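Long-range contact in putative oxidoreductase (Magnetospirillum magnetotacticum, PDB 3C1A), which is of unknown specificity but probably carries out an NAD(P)-dependent oxidation or reduction of a small substrate: residues Asp141-Arg152 with Leu234-Leu243. Sequence-based numbering, arbitrary orientation. Where two conformers were deposited one is given.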
ATOM      1  N   ASP A 141     -17.490   5.467   9.720  1.00 20.20           N
ATOM      2  CA  ASP A 141     -18.924   5.168   9.590  1.00 22.13           C
ATOM      3  C   ASP A 141     -19.307   3.694   9.774  1.00 18.99           C
ATOM      4  O   ASP A 141     -20.401   3.293   9.434  1.00 21.83           O
ATOM      5  CB  ASP A 141     -19.442   5.661   8.245  1.00 24.97           C
ATOM      6  CG  ASP A 141     -20.097   7.028   8.353  1.00 38.49           C
ATOM      7  OD1 ASP A 141     -19.382   7.994   8.695  1.00 48.36           O
ATOM      8  OD2 ASP A 141     -21.327   7.132   8.123  1.00 51.80           O
ATOM      9  N   LEU A 142     -18.419   2.904  10.341  1.00 18.93           N
ATOM     10  CA  LEU A 142     -18.658   1.463  10.484  1.00 18.13           C
ATOM     11  C   LEU A 142     -19.803   1.125  11.442  1.00 19.49           C
ATOM     12  O   LEU A 142     -20.507   0.147  11.232  1.00 17.62           O
ATOM     13  CB  LEU A 142     -17.361   0.739  10.881  1.00 20.30           C
ATOM     14  CG  LEU A 142     -16.416   0.235   9.777  1.00 17.74           C
ATOM     15  CD1 LEU A 142     -15.146  -0.282  10.390  1.00 11.74           C
ATOM     16  CD2 LEU A 142     -17.055  -0.859   8.942  1.00 10.67           C
ATOM     17  N   THR A 143     -20.027   1.932  12.481  1.00 20.89           N
ATOM     18  CA  THR A 143     -21.158   1.662  13.403  1.00 21.14           C
ATOM     19  C   THR A 143     -22.495   1.667  12.675  1.00 22.10           C
ATOM     20  O   THR A 143     -23.384   0.893  13.014  1.00 21.48           O
ATOM     21  CB  THR A 143     -21.252   2.702  14.571  1.00 21.45           C
ATOM     22  OG1 THR A 143     -19.994   2.807  15.232  1.00 24.71           O
ATOM     23  CG2 THR A 143     -22.312   2.281  15.595  1.00 19.96           C
ATOM     24  N   SER A 144     -22.629   2.546  11.686  0.50 22.52           N
ATOM     25  CA  SER A 144     -23.853   2.660  10.902  0.50 22.27           C
ATOM     26  C   SER A 144     -24.306   1.328  10.319  0.50 21.27           C
ATOM     27  O   SER A 144     -25.501   1.037  10.305  0.50 21.09           O
ATOM     28  CB  SER A 144     -23.663   3.659   9.763  0.50 23.67           C
ATOM     29  OG  SER A 144     -23.211   4.908  10.249  0.50 27.77           O
ATOM     30  N   ILE A 145     -23.363   0.509   9.854  1.00 18.82           N
ATOM     31  CA  ILE A 145     -23.711  -0.749   9.185  1.00 15.58           C
ATOM     32  C   ILE A 145     -23.776  -1.946  10.149  1.00 17.11           C
ATOM     33  O   ILE A 145     -24.134  -3.036   9.756  1.00 11.80           O
ATOM     34  CB  ILE A 145     -22.801  -1.020   7.960  1.00 16.83           C
ATOM     35  CG1 ILE A 145     -21.336  -1.237   8.350  1.00 13.51           C
ATOM     36  CG2 ILE A 145     -22.928   0.154   6.956  1.00 17.26           C
ATOM     37  CD1 ILE A 145     -20.557  -2.180   7.384  1.00 16.51           C
ATOM     38  N   GLY A 146     -23.402  -1.751  11.405  1.00 17.24           N
ATOM     39  CA  GLY A 146     -23.469  -2.814  12.373  1.00 14.38           C
ATOM     40  C   GLY A 146     -22.434  -3.905  12.192  1.00 14.95           C
ATOM     41  O   GLY A 146     -21.535  -3.839  11.329  1.00 16.72           O
ATOM     42  N   PRO A 147     -22.558  -4.956  12.973  1.00 14.96           N
ATOM     43  CA  PRO A 147     -21.560  -6.007  12.860  1.00 14.22           C
ATOM     44  C   PRO A 147     -21.299  -6.483  11.403  1.00 11.10           C
ATOM     45  O   PRO A 147     -22.240  -6.711  10.614  1.00 11.25           O
ATOM     46  CB  PRO A 147     -22.129  -7.099  13.754  1.00 16.07           C
ATOM     47  CG  PRO A 147     -22.924  -6.337  14.778  1.00 18.01           C
ATOM     48  CD  PRO A 147     -23.569  -5.247  14.000  1.00 17.34           C
ATOM     49  N   ILE A 148     -20.024  -6.599  11.059  1.00 12.95           N
ATOM     50  CA  ILE A 148     -19.583  -7.024   9.706  1.00 13.34           C
ATOM     51  C   ILE A 148     -19.908  -8.481   9.467  1.00 13.41           C
ATOM     52  O   ILE A 148     -19.603  -9.347  10.304  1.00 16.98           O
ATOM     53  CB  ILE A 148     -18.059  -6.828   9.511  1.00 13.67           C
ATOM     54  CG1 ILE A 148     -17.727  -5.342   9.705  1.00 12.34           C
ATOM     55  CG2 ILE A 148     -17.587  -7.410   8.125  1.00 12.11           C
ATOM     56  CD1 ILE A 148     -16.240  -4.986   9.775  1.00 10.66           C
ATOM     57  N   LEU A 149     -20.509  -8.752   8.313  1.00 13.84           N
ATOM     58  CA  LEU A 149     -20.838 -10.132   7.879  1.00 13.35           C
ATOM     59  C   LEU A 149     -19.910 -10.656   6.790  1.00 14.59           C
ATOM     60  O   LEU A 149     -19.646 -11.850   6.702  1.00 13.82           O
ATOM     61  CB  LEU A 149     -22.250 -10.177   7.310  1.00 16.60           C
ATOM     62  CG  LEU A 149     -23.374  -9.647   8.194  1.00 20.89           C
ATOM     63  CD1 LEU A 149     -24.657  -9.406   7.383  1.00 21.07           C
ATOM     64  CD2 LEU A 149     -23.561 -10.634   9.295  1.00 24.16           C
ATOM     65  N   ALA A 150     -19.469  -9.744   5.939  1.00 12.69           N
ATOM     66  CA  ALA A 150     -18.659 -10.061   4.780  1.00 12.13           C
ATOM     67  C   ALA A 150     -17.933  -8.843   4.288  1.00 13.41           C
ATOM     68  O   ALA A 150     -18.383  -7.719   4.494  1.00 16.67           O
ATOM     69  CB  ALA A 150     -19.511 -10.621   3.653  1.00 12.28           C
ATOM     70  N   VAL A 151     -16.830  -9.118   3.590  1.00 15.59           N
ATOM     71  CA  VAL A 151     -16.020  -8.113   2.935  1.00 13.82           C
ATOM     72  C   VAL A 151     -15.646  -8.636   1.553  1.00 11.80           C
ATOM     73  O   VAL A 151     -15.274  -9.806   1.392  1.00 12.66           O
ATOM     74  CB  VAL A 151     -14.761  -7.837   3.741  1.00 11.55           C
ATOM     75  CG1 VAL A 151     -13.870  -6.906   3.010  1.00  7.89           C
ATOM     76  CG2 VAL A 151     -15.100  -7.316   5.134  1.00 11.38           C
ATOM     77  N   ARG A 152     -15.760  -7.766   0.552  1.00 12.56           N
ATOM     78  CA  ARG A 152     -15.218  -8.122  -0.734  1.00 14.49           C
ATOM     79  C   ARG A 152     -14.557  -6.968  -1.455  1.00 14.48           C
ATOM     80  O   ARG A 152     -14.933  -5.789  -1.291  1.00 13.39           O
ATOM     81  CB  ARG A 152     -16.317  -8.738  -1.594  1.00 17.90           C
ATOM     82  CG  ARG A 152     -16.991  -7.781  -2.501  1.00 16.90           C
ATOM     83  CD  ARG A 152     -18.160  -8.449  -3.201  1.00 17.92           C
ATOM     84  NE  ARG A 152     -17.720  -9.209  -4.352  1.00 17.91           N
ATOM     85  CZ  ARG A 152     -18.533  -9.840  -5.182  1.00 23.35           C
ATOM     86  NH1 ARG A 152     -19.848  -9.910  -4.946  1.00 21.05           N
ATOM     87  NH2 ARG A 152     -18.018 -10.476  -6.221  1.00 31.72           N
ATOM     88  N   LEU A 234     -14.399  -1.798  -3.344  1.00 15.30           N
ATOM     89  CA  LEU A 234     -14.590  -2.697  -2.210  1.00 14.79           C
ATOM     90  C   LEU A 234     -15.949  -2.450  -1.570  1.00 16.12           C
ATOM     91  O   LEU A 234     -16.577  -1.417  -1.804  1.00 14.60           O
ATOM     92  CB  LEU A 234     -13.449  -2.578  -1.198  1.00 15.53           C
ATOM     93  CG  LEU A 234     -13.267  -1.290  -0.398  1.00 12.25           C
ATOM     94  CD1 LEU A 234     -14.335  -1.057   0.735  1.00 13.70           C
ATOM     95  CD2 LEU A 234     -11.849  -1.350   0.171  1.00 16.68           C
ATOM     96  N   ALA A 235     -16.430  -3.425  -0.804  1.00 13.52           N
ATOM     97  CA  ALA A 235     -17.721  -3.291  -0.150  1.00 11.08           C
ATOM     98  C   ALA A 235     -17.588  -3.930   1.209  1.00 14.00           C
ATOM     99  O   ALA A 235     -16.972  -4.966   1.299  1.00  9.17           O
ATOM    100  CB  ALA A 235     -18.797  -3.989  -0.961  1.00  9.38           C
ATOM    101  N   VAL A 236     -18.123  -3.310   2.253  1.00 11.04           N
ATOM    102  CA  VAL A 236     -18.129  -3.917   3.598  1.00 12.18           C
ATOM    103  C   VAL A 236     -19.598  -4.164   3.970  1.00 10.80           C
ATOM    104  O   VAL A 236     -20.382  -3.236   4.059  1.00 11.03           O
ATOM    105  CB  VAL A 236     -17.393  -3.059   4.688  1.00 11.35           C
ATOM    106  CG1 VAL A 236     -17.458  -3.759   6.058  1.00 12.51           C
ATOM    107  CG2 VAL A 236     -15.921  -2.866   4.304  1.00 11.06           C
ATOM    108  N   PHE A 237     -19.964  -5.424   4.129  1.00 11.67           N
ATOM    109  CA  PHE A 237     -21.363  -5.791   4.339  1.00 12.04           C
ATOM    110  C   PHE A 237     -21.579  -5.960   5.825  1.00 11.16           C
ATOM    111  O   PHE A 237     -20.909  -6.748   6.487  1.00 13.29           O
ATOM    112  CB  PHE A 237     -21.739  -7.096   3.605  1.00 14.13           C
ATOM    113  CG  PHE A 237     -21.519  -7.049   2.112  1.00 14.74           C
ATOM    114  CD1 PHE A 237     -22.525  -6.639   1.249  1.00 14.05           C
ATOM    115  CD2 PHE A 237     -20.305  -7.457   1.572  1.00 14.95           C
ATOM    116  CE1 PHE A 237     -22.325  -6.594  -0.104  1.00  9.65           C
ATOM    117  CE2 PHE A 237     -20.096  -7.423   0.196  1.00 16.96           C
ATOM    118  CZ  PHE A 237     -21.096  -6.969  -0.638  1.00 12.42           C
ATOM    119  N   GLY A 238     -22.540  -5.240   6.363  1.00 15.35           N
ATOM    120  CA  GLY A 238     -22.901  -5.435   7.766  1.00 13.53           C
ATOM    121  C   GLY A 238     -24.346  -5.800   7.935  1.00 14.39           C
ATOM    122  O   GLY A 238     -25.115  -5.870   6.968  1.00 14.80           O
ATOM    123  N   GLU A 239     -24.752  -5.974   9.187  1.00 15.47           N
ATOM    124  CA  GLU A 239     -26.138  -6.345   9.503  1.00 14.12           C
ATOM    125  C   GLU A 239     -27.168  -5.277   9.102  1.00 15.28           C
ATOM    126  O   GLU A 239     -28.339  -5.590   8.862  1.00 16.65           O
ATOM    127  CB  GLU A 239     -26.301  -6.575  10.993  1.00 13.94           C
ATOM    128  CG  GLU A 239     -25.599  -7.761  11.527  1.00 18.83           C
ATOM    129  CD  GLU A 239     -25.872  -7.962  12.989  1.00 24.86           C
ATOM    130  OE1 GLU A 239     -26.342  -7.002  13.647  1.00 18.74           O
ATOM    131  OE2 GLU A 239     -25.587  -9.083  13.477  1.00 22.72           O
ATOM    132  N   ALA A 240     -26.748  -4.022   9.085  1.00 14.66           N
ATOM    133  CA  ALA A 240     -27.666  -2.889   8.950  1.00 13.16           C
ATOM    134  C   ALA A 240     -27.435  -2.014   7.732  1.00 14.25           C
ATOM    135  O   ALA A 240     -28.232  -1.136   7.476  1.00 16.63           O
ATOM    136  CB  ALA A 240     -27.615  -2.037  10.227  1.00 14.12           C
ATOM    137  N   GLY A 241     -26.383  -2.287   6.968  1.00 14.71           N
ATOM    138  CA  GLY A 241     -26.002  -1.483   5.803  1.00 15.87           C
ATOM    139  C   GLY A 241     -24.773  -2.082   5.142  1.00 12.93           C
ATOM    140  O   GLY A 241     -24.250  -3.075   5.595  1.00 12.90           O
ATOM    141  N   THR A 242     -24.385  -1.512   4.016  1.00 13.78           N
ATOM    142  CA  THR A 242     -23.229  -1.969   3.237  1.00 12.17           C
ATOM    143  C   THR A 242     -22.474  -0.695   2.858  1.00 15.73           C
ATOM    144  O   THR A 242     -23.091   0.259   2.388  1.00 13.43           O
ATOM    145  CB  THR A 242     -23.686  -2.711   1.964  1.00 11.41           C
ATOM    146  OG1 THR A 242     -24.549  -3.822   2.321  1.00 14.14           O
ATOM    147  CG2 THR A 242     -22.477  -3.219   1.160  1.00  9.68           C
ATOM    148  N   LEU A 243     -21.163  -0.660   3.101  1.00 13.96           N
ATOM    149  CA  LEU A 243     -20.337   0.474   2.677  1.00 11.98           C
ATOM    150  C   LEU A 243     -19.518   0.044   1.488  1.00 12.45           C
ATOM    151  O   LEU A 243     -18.893  -1.022   1.521  1.00  9.92           O
ATOM    152  CB  LEU A 243     -19.417   0.916   3.808  1.00 11.25           C
ATOM    153  CG  LEU A 243     -20.164   1.613   4.934  1.00 12.91           C
ATOM    154  CD1 LEU A 243     -19.388   1.646   6.215  1.00  9.10           C
ATOM    155  CD2 LEU A 243     -20.542   3.029   4.446  1.00  8.79           C
TER
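L149 N and A150 N converge on F237 O, making a classic beta bulge where strand 148-152 pairs antiparallel with strand 234-238 in the mixed sheet of the GFO/IDH/MocA C-terminal domain. The bond from L149 N to F237 O is short and nearly straight (2.7 Å, 169°), that from A150 N weak, while F237 N returns a bond to A150 O. With CG set beside its own backbone N (chi1 -58°), the F237 ring turns an edge to strand 148-152: CD2 lies 3.5 Å from A150 O, and CE2 meets R152 CD at 4.0 Å. A150 CB approaches CD2 from off the ring plane, at 3.9 Å. With an alanine in place of F237, the R152 methylenes would probably lose the ring edge they lie against and A150 CB most of its cover. Beyond them the R152 guanidinium bonds to G262 O and makes a cation-pi contact with W264. On the other face, V236 CG1 packs against I145 CD1 (3.7 Å) and I148 CG1, with L183 of helix 168-184 also touching V236. Past the bulge, I145 CG2 packs on G241 C, and two bonds tie segment 141-152 to the hairpin loop: E239 N to P147 O, and A240 N to I145 O at 2.9 Å, the donor standing 47° out of the carbonyl plane.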